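Local coordinates for protein Pre-mRNA-splicing factor 38 (PDB 5F5T) that is probably required for pre-mRNA splicing as a spliceosomal factor of the PRP38 family, at residues 47-52 with 88-93; 63-68 with 117-122; 76-81 with 176-181; 126-131 with 180-185. All blocks are in the same frame, centred on the assembly; numbering follows the deposited sequence.

Interaction 1. Residues 47-52 with 88-93; sequences VESYFW and FLCLAF
A helix-to-helix packing seam joins the end of helix 40-48 and the start of helix 50-55 to helix 87-98, with Trp52 and Phe51 reaching across to Phe93, Cys90 and Leu91. The Trp52 indole is directed at the partner helix by its first torsion, which sets CG anti to the backbone N (chi1 177°). Its CH2 meets Phe93 CD2 at 3.5 Å, and the planes of the two six-membered rings are inclined at 56°. The rim of the same indole lies beside a backbone carbonyl, Trp52 CZ3 being 3.5 Å from Cys90 O, and Val47 CG1 sits over one face. Phe51 offers its edge, with CD2 3.7 Å from Cys90 CB, while Cys90 SG makes an oblique sulfur-aromatic contact with that ring. With an alanine at Trp52, a gap is likely to open beside Phe93 and Val47 CG1 to lose the ring beneath it. Ser49 OG accepts from Trp52 N at 3.2 Å and is also hydrogen-bonded to Ile46 O. This serine N-cap marks the junction between helices 40-48 and 50-55, and the whole is largely apolar, aromatic-rich packing between helices of a helical domain.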
loop_
_atom_site.group_PDB
_atom_site.type_symbol
_atom_site.label_atom_id
_atom_site.label_comp_id
_atom_site.label_asym_id
_atom_site.label_seq_id
_atom_site.Cartn_x
_atom_site.Cartn_y
_atom_site.Cartn_z
ATOM N N VAL A 47 -19.353 -1.613 -11.552
ATOM C CA VAL A 47 -20.448 -2.554 -11.788
ATOM C C VAL A 47 -21.065 -2.358 -13.170
ATOM O O VAL A 47 -21.624 -3.291 -13.749
ATOM C CB VAL A 47 -21.549 -2.441 -10.708
ATOM C CG1 VAL A 47 -20.983 -2.808 -9.341
ATOM C CG2 VAL A 47 -22.158 -1.046 -10.685
ATOM N N GLU A 48 -20.981 -1.135 -13.681
ATOM C CA GLU A 48 -21.419 -0.822 -15.037
ATOM C C GLU A 48 -20.423 -1.294 -16.103
ATOM O O GLU A 48 -20.777 -1.442 -17.270
ATOM C CB GLU A 48 -21.681 0.680 -15.159
ATOM C CG GLU A 48 -22.934 1.124 -14.407
ATOM C CD GLU A 48 -22.956 2.609 -14.105
ATOM O OE1 GLU A 48 -21.917 3.276 -14.294
ATOM O OE2 GLU A 48 -24.016 3.110 -13.672
ATOM N N SER A 49 -19.173 -1.508 -15.697
ATOM C CA SER A 49 -18.092 -1.809 -16.637
ATOM C C SER A 49 -18.282 -3.153 -17.328
ATOM O O SER A 49 -18.869 -4.082 -16.771
ATOM C CB SER A 49 -16.732 -1.801 -15.936
ATOM O OG SER A 49 -16.558 -2.971 -15.155
ATOM N N TYR A 50 -17.773 -3.238 -18.551
ATOM C CA TYR A 50 -17.825 -4.456 -19.346
ATOM C C TYR A 50 -17.067 -5.609 -18.692
ATOM O O TYR A 50 -17.517 -6.753 -18.709
ATOM C CB TYR A 50 -17.253 -4.179 -20.733
ATOM C CG TYR A 50 -17.192 -5.380 -21.641
ATOM C CD1 TYR A 50 -18.313 -5.787 -22.350
ATOM C CD2 TYR A 50 -16.010 -6.088 -21.816
ATOM C CE1 TYR A 50 -18.266 -6.872 -23.196
ATOM C CE2 TYR A 50 -15.954 -7.179 -22.661
ATOM C CZ TYR A 50 -17.087 -7.566 -23.349
ATOM O OH TYR A 50 -17.045 -8.649 -24.195
ATOM N N PHE A 51 -15.903 -5.306 -18.127
ATOM C CA PHE A 51 -15.079 -6.337 -17.519
ATOM C C PHE A 51 -15.789 -6.989 -16.342
ATOM O O PHE A 51 -15.703 -8.194 -16.144
ATOM C CB PHE A 51 -13.740 -5.771 -17.060
ATOM C CG PHE A 51 -12.866 -6.788 -16.400
ATOM C CD1 PHE A 51 -12.130 -7.679 -17.163
ATOM C CD2 PHE A 51 -12.791 -6.869 -15.018
ATOM C CE1 PHE A 51 -11.323 -8.627 -16.562
ATOM C CE2 PHE A 51 -11.985 -7.817 -14.410
ATOM C CZ PHE A 51 -11.250 -8.696 -15.184
ATOM N N TRP A 52 -16.478 -6.181 -15.550
ATOM C CA TRP A 52 -17.225 -6.700 -14.414
ATOM C C TRP A 52 -18.345 -7.621 -14.899
ATOM O O TRP A 52 -18.527 -8.724 -14.385
ATOM C CB TRP A 52 -17.788 -5.549 -13.582
ATOM C CG TRP A 52 -18.639 -5.978 -12.440
ATOM C CD1 TRP A 52 -19.999 -6.094 -12.433
ATOM C CD2 TRP A 52 -18.200 -6.317 -11.120
ATOM N NE1 TRP A 52 -20.432 -6.501 -11.196
ATOM C CE2 TRP A 52 -19.348 -6.642 -10.369
ATOM C CE3 TRP A 52 -16.949 -6.381 -10.500
ATOM C CZ2 TRP A 52 -19.283 -7.028 -9.033
ATOM C CZ3 TRP A 52 -16.886 -6.764 -9.169
ATOM C CH2 TRP A 52 -18.045 -7.084 -8.451
ATOM N N PHE A 88 -7.876 -4.857 -12.509
ATOM C CA PHE A 88 -7.289 -4.951 -11.179
ATOM C C PHE A 88 -8.237 -4.400 -10.113
ATOM O O PHE A 88 -8.505 -5.059 -9.101
ATOM C CB PHE A 88 -5.952 -4.210 -11.163
ATOM C CG PHE A 88 -5.255 -4.227 -9.835
ATOM C CD1 PHE A 88 -4.472 -5.304 -9.465
ATOM C CD2 PHE A 88 -5.337 -3.139 -8.980
ATOM C CE1 PHE A 88 -3.815 -5.314 -8.253
ATOM C CE2 PHE A 88 -4.678 -3.144 -7.766
ATOM C CZ PHE A 88 -3.917 -4.234 -7.402
ATOM N N LEU A 89 -8.756 -3.201 -10.357
ATOM C CA LEU A 89 -9.677 -2.559 -9.426
ATOM C C LEU A 89 -10.968 -3.354 -9.295
ATOM O O LEU A 89 -11.477 -3.553 -8.189
ATOM C CB LEU A 89 -9.992 -1.135 -9.873
ATOM C CG LEU A 89 -10.827 -0.313 -8.893
ATOM C CD1 LEU A 89 -10.168 -0.292 -7.527
ATOM C CD2 LEU A 89 -11.018 1.100 -9.415
ATOM N N CYS A 90 -11.483 -3.823 -10.429
ATOM C CA CYS A 90 -12.719 -4.592 -10.446
ATOM C C CYS A 90 -12.578 -5.853 -9.612
ATOM O O CYS A 90 -13.476 -6.213 -8.851
ATOM C CB CYS A 90 -13.106 -4.958 -11.878
ATOM S SG CYS A 90 -13.516 -3.547 -12.920
ATOM N N LEU A 91 -11.437 -6.517 -9.753
ATOM C CA LEU A 91 -11.168 -7.728 -8.996
ATOM C C LEU A 91 -10.993 -7.415 -7.521
ATOM O O LEU A 91 -11.372 -8.215 -6.669
ATOM C CB LEU A 91 -9.933 -8.442 -9.546
ATOM C CG LEU A 91 -10.201 -9.133 -10.883
ATOM C CD1 LEU A 91 -8.951 -9.801 -11.428
ATOM C CD2 LEU A 91 -11.319 -10.151 -10.714
ATOM N N ALA A 92 -10.434 -6.248 -7.214
ATOM C CA ALA A 92 -10.342 -5.824 -5.821
ATOM C C ALA A 92 -11.740 -5.680 -5.226
ATOM O O ALA A 92 -12.004 -6.134 -4.111
ATOM C CB ALA A 92 -9.577 -4.521 -5.706
ATOM N N PHE A 93 -12.636 -5.058 -5.985
ATOM C CA PHE A 93 -14.008 -4.860 -5.534
ATOM C C PHE A 93 -14.698 -6.199 -5.347
ATOM O O PHE A 93 -15.436 -6.404 -4.379
ATOM C CB PHE A 93 -14.789 -3.998 -6.527
ATOM C CG PHE A 93 -16.178 -3.659 -6.070
ATOM C CD1 PHE A 93 -16.383 -2.784 -5.014
ATOM C CD2 PHE A 93 -17.282 -4.213 -6.696
ATOM C CE1 PHE A 93 -17.664 -2.469 -4.589
ATOM C CE2 PHE A 93 -18.567 -3.903 -6.277
ATOM C CZ PHE A 93 -18.756 -3.029 -5.221
#

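Interaction 2. Residues 63-68 with 117-122; sequences DIVDRV and KYLRAL
The side chains of Val68, Val65 and Ile64 in helix 61-71 and of Leu119, Leu122 and Tyr118 in helix 117-130 meet through apolar groups alone, and no hydrogen bond crosses. The segment axes approach to 9.8 Å with their N-to-C directions at 122°, a steep crossing, closer to perpendicular than to antiparallel. Methyl-to-backbone packing centres on Val68, whose two branches divide the work. With CG1 anti to the backbone N (chi1 167°), that methyl lies against the opposing main chain, 3.6 Å from Leu119 N. Tyr118 is met at its CB and carbonyl carbon, not at its ring, whose OH is hydrogen-bonded to Arg151 N. Methyl-to-methyl packing uses the other branch, Val68 CG2 standing 3.7 Å from Leu122 CD2 as the two side chains pass at a slant. One turn earlier, Val65 CG2 meets Leu119 CD2 at 3.7 Å, so the leucine's branches reach both valines. Ile64 CG2 adds a more distant approach to Leu122 CD2, at 4.4 Å. Around this seam, helix 102-115 contributes Tyr108, which touches Ile64, Val65 and Leu119. Helix 87-98 closes in beside it, placing Leu91 on Val68 and Phe88, Ala92 and Leu95 on Leu122.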
loop_
_atom_site.group_PDB
_atom_site.type_symbol
_atom_site.label_atom_id
_atom_site.label_comp_id
_atom_site.label_asym_id
_atom_site.label_seq_id
_atom_site.Cartn_x
_atom_site.Cartn_y
_atom_site.Cartn_z
ATOM N N ASP A 63 -11.386 -18.650 -9.233
ATOM C CA ASP A 63 -11.594 -17.844 -10.413
ATOM C C ASP A 63 -10.807 -16.562 -10.278
ATOM O O ASP A 63 -10.412 -15.990 -11.272
ATOM C CB ASP A 63 -13.074 -17.533 -10.619
ATOM C CG ASP A 63 -13.872 -18.751 -11.022
ATOM O OD1 ASP A 63 -13.300 -19.662 -11.661
ATOM O OD2 ASP A 63 -15.076 -18.797 -10.701
ATOM N N ILE A 64 -10.593 -16.102 -9.047
ATOM C CA ILE A 64 -9.885 -14.845 -8.843
ATOM C C ILE A 64 -8.468 -14.945 -9.398
ATOM O O ILE A 64 -8.045 -14.096 -10.179
ATOM C CB ILE A 64 -9.831 -14.451 -7.356
ATOM C CG1 ILE A 64 -11.186 -13.906 -6.905
ATOM C CG2 ILE A 64 -8.748 -13.408 -7.119
ATOM C CD1 ILE A 64 -11.631 -12.689 -7.680
ATOM N N VAL A 65 -7.754 -16.004 -9.021
ATOM C CA VAL A 65 -6.407 -16.233 -9.533
ATOM C C VAL A 65 -6.441 -16.364 -11.044
ATOM O O VAL A 65 -5.627 -15.746 -11.755
ATOM C CB VAL A 65 -5.759 -17.499 -8.940
ATOM C CG1 VAL A 65 -4.420 -17.769 -9.614
ATOM C CG2 VAL A 65 -5.566 -17.349 -7.448
ATOM N N ASP A 66 -7.396 -17.151 -11.542
ATOM C CA ASP A 66 -7.489 -17.323 -12.996
ATOM C C ASP A 66 -7.679 -15.983 -13.724
ATOM O O ASP A 66 -7.021 -15.715 -14.730
ATOM C CB ASP A 66 -8.629 -18.279 -13.360
ATOM C CG ASP A 66 -8.363 -19.711 -12.911
ATOM O OD1 ASP A 66 -7.249 -20.222 -13.160
ATOM O OD2 ASP A 66 -9.273 -20.334 -12.325
ATOM N N ARG A 67 -8.554 -15.136 -13.190
ATOM C CA ARG A 67 -8.843 -13.825 -13.765
ATOM C C ARG A 67 -7.638 -12.906 -13.691
ATOM O O ARG A 67 -7.397 -12.128 -14.605
ATOM C CB ARG A 67 -10.027 -13.153 -13.056
ATOM C CG ARG A 67 -11.375 -13.833 -13.248
ATOM C CD ARG A 67 -11.693 -14.073 -14.708
ATOM N NE ARG A 67 -12.143 -15.445 -14.916
ATOM C CZ ARG A 67 -13.415 -15.818 -14.962
ATOM N NH1 ARG A 67 -14.380 -14.918 -14.835
ATOM N NH2 ARG A 67 -13.722 -17.093 -15.148
ATOM N N VAL A 68 -6.905 -12.961 -12.587
ATOM C CA VAL A 68 -5.720 -12.128 -12.461
ATOM C C VAL A 68 -4.686 -12.502 -13.514
ATOM O O VAL A 68 -4.173 -11.633 -14.221
ATOM C CB VAL A 68 -5.092 -12.223 -11.062
ATOM C CG1 VAL A 68 -3.708 -11.598 -11.058
ATOM C CG2 VAL A 68 -5.995 -11.545 -10.040
ATOM N N LYS A 117 2.923 -11.954 -9.846
ATOM C CA LYS A 117 3.181 -10.698 -9.158
ATOM C C LYS A 117 1.933 -9.832 -9.007
ATOM O O LYS A 117 1.769 -9.177 -7.986
ATOM C CB LYS A 117 4.278 -9.905 -9.877
ATOM C CG LYS A 117 4.077 -9.763 -11.374
ATOM C CD LYS A 117 5.369 -9.348 -12.054
ATOM C CE LYS A 117 5.133 -8.948 -13.489
ATOM N NZ LYS A 117 6.361 -8.316 -14.035
ATOM N N TYR A 118 1.073 -9.793 -10.020
ATOM C CA TYR A 118 -0.148 -8.989 -9.931
ATOM C C TYR A 118 -1.123 -9.580 -8.909
ATOM O O TYR A 118 -1.919 -8.858 -8.311
ATOM C CB TYR A 118 -0.804 -8.845 -11.305
ATOM C CG TYR A 118 -0.040 -7.888 -12.189
ATOM C CD1 TYR A 118 -0.051 -6.525 -11.930
ATOM C CD2 TYR A 118 0.741 -8.352 -13.241
ATOM C CE1 TYR A 118 0.668 -5.644 -12.711
ATOM C CE2 TYR A 118 1.471 -7.474 -14.028
ATOM C CZ TYR A 118 1.427 -6.121 -13.756
ATOM O OH TYR A 118 2.145 -5.240 -14.530
ATOM N N LEU A 119 -1.055 -10.890 -8.698
ATOM C CA LEU A 119 -1.859 -11.510 -7.650
ATOM C C LEU A 119 -1.397 -11.002 -6.283
ATOM O O LEU A 119 -2.215 -10.740 -5.398
ATOM C CB LEU A 119 -1.768 -13.035 -7.711
ATOM C CG LEU A 119 -2.629 -13.779 -6.689
ATOM C CD1 LEU A 119 -4.071 -13.281 -6.761
ATOM C CD2 LEU A 119 -2.576 -15.272 -6.931
ATOM N N ARG A 120 -0.082 -10.873 -6.115
ATOM C CA ARG A 120 0.479 -10.329 -4.882
ATOM C C ARG A 120 0.093 -8.872 -4.711
ATOM O O ARG A 120 -0.182 -8.420 -3.601
ATOM C CB ARG A 120 2.006 -10.475 -4.853
ATOM C CG ARG A 120 2.653 -9.787 -3.659
ATOM C CD ARG A 120 4.084 -10.232 -3.412
ATOM N NE ARG A 120 4.192 -11.683 -3.332
ATOM C CZ ARG A 120 5.336 -12.345 -3.217
ATOM N NH1 ARG A 120 5.326 -13.669 -3.152
ATOM N NH2 ARG A 120 6.490 -11.690 -3.169
ATOM N N ALA A 121 0.093 -8.133 -5.817
ATOM C CA ALA A 121 -0.291 -6.727 -5.778
ATOM C C ALA A 121 -1.745 -6.584 -5.342
ATOM O O ALA A 121 -2.072 -5.750 -4.496
ATOM C CB ALA A 121 -0.080 -6.081 -7.131
ATOM N N LEU A 122 -2.604 -7.432 -5.902
ATOM C CA LEU A 122 -4.018 -7.437 -5.565
ATOM C C LEU A 122 -4.227 -7.784 -4.103
ATOM O O LEU A 122 -4.957 -7.094 -3.392
ATOM C CB LEU A 122 -4.776 -8.437 -6.441
ATOM C CG LEU A 122 -6.295 -8.466 -6.244
ATOM C CD1 LEU A 122 -6.866 -7.054 -6.298
ATOM C CD2 LEU A 122 -6.986 -9.381 -7.246
#

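Interaction 3. Residues 76-81 with 176-181; sequences GGVTGV and VCSTSL
Gly77 and Cys177 bring their CA atoms to 3.8 Å of each other where residues 76-78 run past a type I' beta turn formed by Val176 to Thr179. Cys177 and Ser178, at the two corners of the turn, both have positive phi, and the turn is closed by reciprocal backbone bonds, Val176 N to Thr179 O at 3.0 Å and Thr179 N to Val176 O at 3.1 Å. The one hydrogen bond across the contact runs from Val78 N to Ser178 OG, 3.0 Å long and nearly straight at 173°. The serine oxygen is placed for it by a first torsion that sets OG anti to its own carbonyl carbon (chi1 -78°), and Val78 CG2 flanks the same oxygen. Cys177 instead lays its sulfur against the glycine backbone, SG being 3.6 Å from Gly76 C. At Gly77 a side chain would point straight into the turn and collide with Ser178 CB and Cys177 C, so the absence of one is what lets the two backbones come this close. Thr179 OG1 donates to Cys177 O within the turn at 3.2 Å, from above the carbonyl plane. Gly76 O and the Gly77 backbone are also hydrogen-bonded to Ser86. The geometry is that of a beta-hairpin with a two-residue type I' turn, its short strands weakly paired, whose tip docks on a glycine-rich segment through a serine hydroxyl.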
loop_
_atom_site.group_PDB
_atom_site.type_symbol
_atom_site.label_atom_id
_atom_site.label_comp_id
_atom_site.label_asym_id
_atom_site.label_seq_id
_atom_site.Cartn_x
_atom_site.Cartn_y
_atom_site.Cartn_z
ATOM N N GLY A 76 -3.954 0.017 -11.384
ATOM C CA GLY A 76 -4.531 1.335 -11.566
ATOM C C GLY A 76 -5.943 1.390 -11.018
ATOM O O GLY A 76 -6.527 0.354 -10.703
ATOM N N GLY A 77 -6.493 2.596 -10.914
ATOM C CA GLY A 77 -7.877 2.781 -10.513
ATOM C C GLY A 77 -8.780 2.993 -11.713
ATOM O O GLY A 77 -8.993 2.076 -12.511
ATOM N N VAL A 78 -9.313 4.205 -11.841
ATOM C CA VAL A 78 -10.141 4.559 -12.990
ATOM C C VAL A 78 -9.369 5.538 -13.873
ATOM O O VAL A 78 -8.732 6.469 -13.380
ATOM C CB VAL A 78 -11.503 5.170 -12.562
ATOM C CG1 VAL A 78 -12.287 4.174 -11.729
ATOM C CG2 VAL A 78 -11.304 6.451 -11.778
ATOM N N THR A 79 -9.412 5.313 -15.181
ATOM C CA THR A 79 -8.559 6.053 -16.101
ATOM C C THR A 79 -9.339 6.559 -17.312
ATOM O O THR A 79 -10.351 5.973 -17.692
ATOM C CB THR A 79 -7.381 5.163 -16.573
ATOM O OG1 THR A 79 -6.771 4.540 -15.434
ATOM C CG2 THR A 79 -6.331 5.968 -17.327
ATOM N N GLY A 80 -8.869 7.657 -17.902
ATOM C CA GLY A 80 -9.419 8.168 -19.142
ATOM C C GLY A 80 -10.693 8.966 -18.962
ATOM O O GLY A 80 -11.255 9.023 -17.869
ATOM N N VAL A 81 -11.156 9.571 -20.051
ATOM C CA VAL A 81 -12.387 10.348 -20.032
ATOM C C VAL A 81 -13.575 9.450 -19.722
ATOM O O VAL A 81 -14.501 9.853 -19.020
ATOM C CB VAL A 81 -12.628 11.062 -21.375
ATOM C CG1 VAL A 81 -13.749 12.081 -21.243
ATOM C CG2 VAL A 81 -11.349 11.725 -21.860
ATOM N N VAL A 176 -4.687 5.259 -3.240
ATOM C CA VAL A 176 -4.049 4.356 -4.189
ATOM C C VAL A 176 -5.094 3.687 -5.074
ATOM O O VAL A 176 -6.088 3.165 -4.571
ATOM C CB VAL A 176 -3.217 3.280 -3.458
ATOM C CG1 VAL A 176 -2.823 2.153 -4.405
ATOM C CG2 VAL A 176 -1.993 3.907 -2.814
ATOM N N CYS A 177 -4.865 3.711 -6.388
ATOM C CA CYS A 177 -5.766 3.086 -7.355
ATOM C C CYS A 177 -7.180 3.639 -7.246
ATOM O O CYS A 177 -8.146 2.880 -7.178
ATOM C CB CYS A 177 -5.792 1.568 -7.177
ATOM S SG CYS A 177 -4.348 0.730 -7.835
ATOM N N SER A 178 -7.281 4.963 -7.172
ATOM C CA SER A 178 -8.563 5.654 -7.172
ATOM C C SER A 178 -9.377 5.278 -5.940
ATOM O O SER A 178 -10.594 5.467 -5.904
ATOM C CB SER A 178 -9.349 5.334 -8.448
ATOM O OG SER A 178 -8.865 6.073 -9.554
ATOM N N THR A 179 -8.692 4.768 -4.923
ATOM C CA THR A 179 -9.348 4.332 -3.701
ATOM C C THR A 179 -8.729 5.005 -2.483
ATOM O O THR A 179 -7.509 5.010 -2.320
ATOM C CB THR A 179 -9.249 2.806 -3.530
ATOM O OG1 THR A 179 -9.878 2.155 -4.641
ATOM C CG2 THR A 179 -9.910 2.358 -2.233
ATOM N N SER A 180 -9.576 5.539 -1.610
ATOM C CA SER A 180 -9.105 6.099 -0.354
ATOM C C SER A 180 -8.915 4.963 0.634
ATOM O O SER A 180 -9.829 4.170 0.870
ATOM C CB SER A 180 -10.084 7.132 0.192
ATOM O OG SER A 180 -10.010 8.338 -0.546
ATOM N N LEU A 181 -7.731 4.902 1.230
ATOM C CA LEU A 181 -7.405 3.823 2.146
ATOM C C LEU A 181 -7.697 4.319 3.544
ATOM O O LEU A 181 -7.457 5.488 3.844
ATOM C CB LEU A 181 -5.938 3.421 2.011
ATOM C CG LEU A 181 -5.323 3.479 0.612
ATOM C CD1 LEU A 181 -3.823 3.208 0.669
ATOM C CD2 LEU A 181 -6.011 2.494 -0.316
#

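Interaction 4. Residues 126-131 with 180-185; sequences YIRLTR and SLWKMR
Arg128 fills the dense part of this contact, its guanidinium sandwiched between Leu181 and Met184. Leu181 CB lies over one face, 3.4 Å from Arg128 CZ, and Met184 SD is centred over the opposite face, 3.6 Å from the same carbon. In the guanidinium plane, NH1 and NH2 both grip Trp182 O, each at 3.2 Å; NH1 lies in the carbonyl plane, on a lone pair of Trp182 O, whereas NH2 is tilted from that plane. The chain bends at chi2 (70°) to bring the group round, and Leu129 CD2 packs on Leu181 CD2 nearby. A leucine in place of Arg128 would probably leave Trp182 O without either donor and Met184 without its flat partner. The Trp182 side is less enclosed: the residue is partly exposed, its NE1 makes only a weak bond to Arg128 O, and a water bridges the segments, accepting from Trp182 N at 2.8 Å and donating weakly to Leu129 O. The indole also forms an off-centre cation-pi pair with Arg128, CZ lying 4.9 Å from the five-membered ring centroid. Helix 133-140 borders the contact, its Asp133 touching Trp182 and Met184 and its Val136 touching Met184, and helix 163-172 receives Arg128 NE at Leu170 O.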
loop_
_atom_site.group_PDB
_atom_site.type_symbol
_atom_site.label_atom_id
_atom_site.label_comp_id
_atom_site.label_asym_id
_atom_site.label_seq_id
_atom_site.Cartn_x
_atom_site.Cartn_y
_atom_site.Cartn_z
ATOM N N TYR A 126 -5.802 -5.442 -1.173
ATOM C CA TYR A 126 -6.954 -5.877 -0.396
ATOM C C TYR A 126 -6.648 -5.881 1.097
ATOM O O TYR A 126 -7.493 -5.517 1.917
ATOM C CB TYR A 126 -7.404 -7.268 -0.849
ATOM C CG TYR A 126 -8.649 -7.751 -0.144
ATOM C CD1 TYR A 126 -9.904 -7.314 -0.539
ATOM C CD2 TYR A 126 -8.567 -8.635 0.924
ATOM C CE1 TYR A 126 -11.045 -7.746 0.106
ATOM C CE2 TYR A 126 -9.702 -9.073 1.574
ATOM C CZ TYR A 126 -10.939 -8.626 1.162
ATOM O OH TYR A 126 -12.074 -9.058 1.810
ATOM N N ILE A 127 -5.438 -6.308 1.443
ATOM C CA ILE A 127 -5.010 -6.332 2.832
ATOM C C ILE A 127 -4.964 -4.914 3.392
ATOM O O ILE A 127 -5.454 -4.660 4.492
ATOM C CB ILE A 127 -3.635 -7.005 2.988
ATOM C CG1 ILE A 127 -3.771 -8.519 2.805
ATOM C CG2 ILE A 127 -3.032 -6.692 4.354
ATOM C CD1 ILE A 127 -2.487 -9.289 3.039
ATOM N N ARG A 128 -4.403 -3.988 2.621
ATOM C CA ARG A 128 -4.339 -2.592 3.042
ATOM C C ARG A 128 -5.744 -2.032 3.247
ATOM O O ARG A 128 -5.984 -1.225 4.147
ATOM C CB ARG A 128 -3.575 -1.749 2.018
ATOM C CG ARG A 128 -3.631 -0.253 2.289
ATOM C CD ARG A 128 -2.813 0.083 3.529
ATOM N NE ARG A 128 -2.808 1.510 3.845
ATOM C CZ ARG A 128 -3.822 2.167 4.400
ATOM N NH1 ARG A 128 -4.946 1.534 4.702
ATOM N NH2 ARG A 128 -3.713 3.463 4.644
ATOM N N LEU A 129 -6.668 -2.465 2.397
ATOM C CA LEU A 129 -8.056 -2.033 2.492
ATOM C C LEU A 129 -8.793 -2.583 3.715
ATOM O O LEU A 129 -9.589 -1.870 4.324
ATOM C CB LEU A 129 -8.817 -2.430 1.227
ATOM C CG LEU A 129 -8.394 -1.720 -0.060
ATOM C CD1 LEU A 129 -9.212 -2.230 -1.238
ATOM C CD2 LEU A 129 -8.520 -0.213 0.084
ATOM N N THR A 130 -8.542 -3.843 4.068
ATOM C CA THR A 130 -9.415 -4.539 5.019
ATOM C C THR A 130 -8.813 -4.945 6.367
ATOM O O THR A 130 -9.525 -5.476 7.217
ATOM C CB THR A 130 -9.969 -5.831 4.386
ATOM O OG1 THR A 130 -8.888 -6.740 4.139
ATOM C CG2 THR A 130 -10.683 -5.523 3.083
ATOM N N ARG A 131 -7.527 -4.689 6.577
ATOM C CA ARG A 131 -6.837 -5.244 7.741
ATOM C C ARG A 131 -6.375 -4.165 8.710
ATOM O O ARG A 131 -6.105 -3.044 8.299
ATOM C CB ARG A 131 -5.633 -6.080 7.299
ATOM C CG ARG A 131 -5.802 -7.573 7.501
ATOM C CD ARG A 131 -6.931 -8.093 6.645
ATOM N NE ARG A 131 -7.203 -9.507 6.880
ATOM C CZ ARG A 131 -8.192 -10.173 6.295
ATOM N NH1 ARG A 131 -8.993 -9.547 5.442
ATOM N NH2 ARG A 131 -8.378 -11.461 6.557
ATOM N N SER A 180 -9.576 5.539 -1.610
ATOM C CA SER A 180 -9.105 6.099 -0.354
ATOM C C SER A 180 -8.915 4.963 0.634
ATOM O O SER A 180 -9.829 4.170 0.870
ATOM C CB SER A 180 -10.084 7.132 0.192
ATOM O OG SER A 180 -10.010 8.338 -0.546
ATOM N N LEU A 181 -7.731 4.902 1.230
ATOM C CA LEU A 181 -7.405 3.823 2.146
ATOM C C LEU A 181 -7.697 4.319 3.544
ATOM O O LEU A 181 -7.457 5.488 3.844
ATOM C CB LEU A 181 -5.938 3.421 2.011
ATOM C CG LEU A 181 -5.323 3.479 0.612
ATOM C CD1 LEU A 181 -3.823 3.208 0.669
ATOM C CD2 LEU A 181 -6.011 2.494 -0.316
ATOM N N TRP A 182 -8.238 3.447 4.389
ATOM C CA TRP A 182 -8.694 3.880 5.701
ATOM C C TRP A 182 -7.483 4.434 6.431
ATOM O O TRP A 182 -6.387 3.868 6.342
ATOM C CB TRP A 182 -9.318 2.736 6.492
ATOM C CG TRP A 182 -8.364 1.642 6.821
ATOM C CD1 TRP A 182 -7.883 0.677 5.988
ATOM C CD2 TRP A 182 -7.788 1.392 8.105
ATOM N NE1 TRP A 182 -7.025 -0.154 6.676
ATOM C CE2 TRP A 182 -6.955 0.267 7.980
ATOM C CE3 TRP A 182 -7.899 2.014 9.352
ATOM C CZ2 TRP A 182 -6.232 -0.246 9.056
ATOM C CZ3 TRP A 182 -7.181 1.507 10.415
ATOM C CH2 TRP A 182 -6.359 0.386 10.262
ATOM N N LYS A 183 -7.668 5.549 7.127
ATOM C CA LYS A 183 -6.541 6.192 7.783
ATOM C C LYS A 183 -5.972 5.299 8.879
ATOM O O LYS A 183 -6.711 4.726 9.676
ATOM C CB LYS A 183 -6.958 7.556 8.337
ATOM C CG LYS A 183 -7.302 8.580 7.252
ATOM C CD LYS A 183 -8.099 9.749 7.807
ATOM C CE LYS A 183 -8.582 10.683 6.706
ATOM N NZ LYS A 183 -7.815 11.962 6.754
ATOM N N MET A 184 -4.647 5.234 8.940
ATOM C CA MET A 184 -3.946 4.335 9.848
ATOM C C MET A 184 -3.146 5.134 10.851
ATOM O O MET A 184 -2.808 6.293 10.602
ATOM C CB MET A 184 -2.992 3.417 9.087
ATOM C CG MET A 184 -3.637 2.278 8.332
ATOM S SD MET A 184 -2.399 1.178 7.604
ATOM C CE MET A 184 -3.472 -0.111 7.014
ATOM N N ARG A 185 -2.866 4.536 12.000
ATOM C CA ARG A 185 -1.889 5.131 12.887
ATOM C C ARG A 185 -0.555 5.021 12.162
ATOM O O ARG A 185 -0.268 4.004 11.531
ATOM C CB ARG A 185 -1.855 4.428 14.243
ATOM C CG ARG A 185 -3.217 4.265 14.903
ATOM C CD ARG A 185 -3.092 3.542 16.237
ATOM N NE ARG A 185 -2.963 2.102 16.039
ATOM C CZ ARG A 185 -3.283 1.182 16.942
ATOM N NH1 ARG A 185 -3.748 1.543 18.128
ATOM N NH2 ARG A 185 -3.132 -0.104 16.656
HETATM O O HOH W 1 -9.452 1.229 3.131
#

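Overall arrangement
Interactions 2 and 4 are buried and both draw on helix 117-130, yet their chemistry differs: interaction 2 is apolar side-chain packing without a hydrogen bond, whereas interaction 4 buries a guanidinium that grips a backbone carbonyl. Interactions 1 and 3 are only partly buried. Interaction 1 is aromatic packing between helices; interaction 3 relies on glycines and one serine hydroxyl to join two non-helical segments. Helix 87-98 ties three of them together, since Phe88, Leu91 and Ala92 pack on the residues of interaction 2 while Leu89 touches Gly77, Cys177 and Thr179 of interaction 3. Interactions 3 and 4 share Ser180 and Leu181, and their centres lie 15 Å apart.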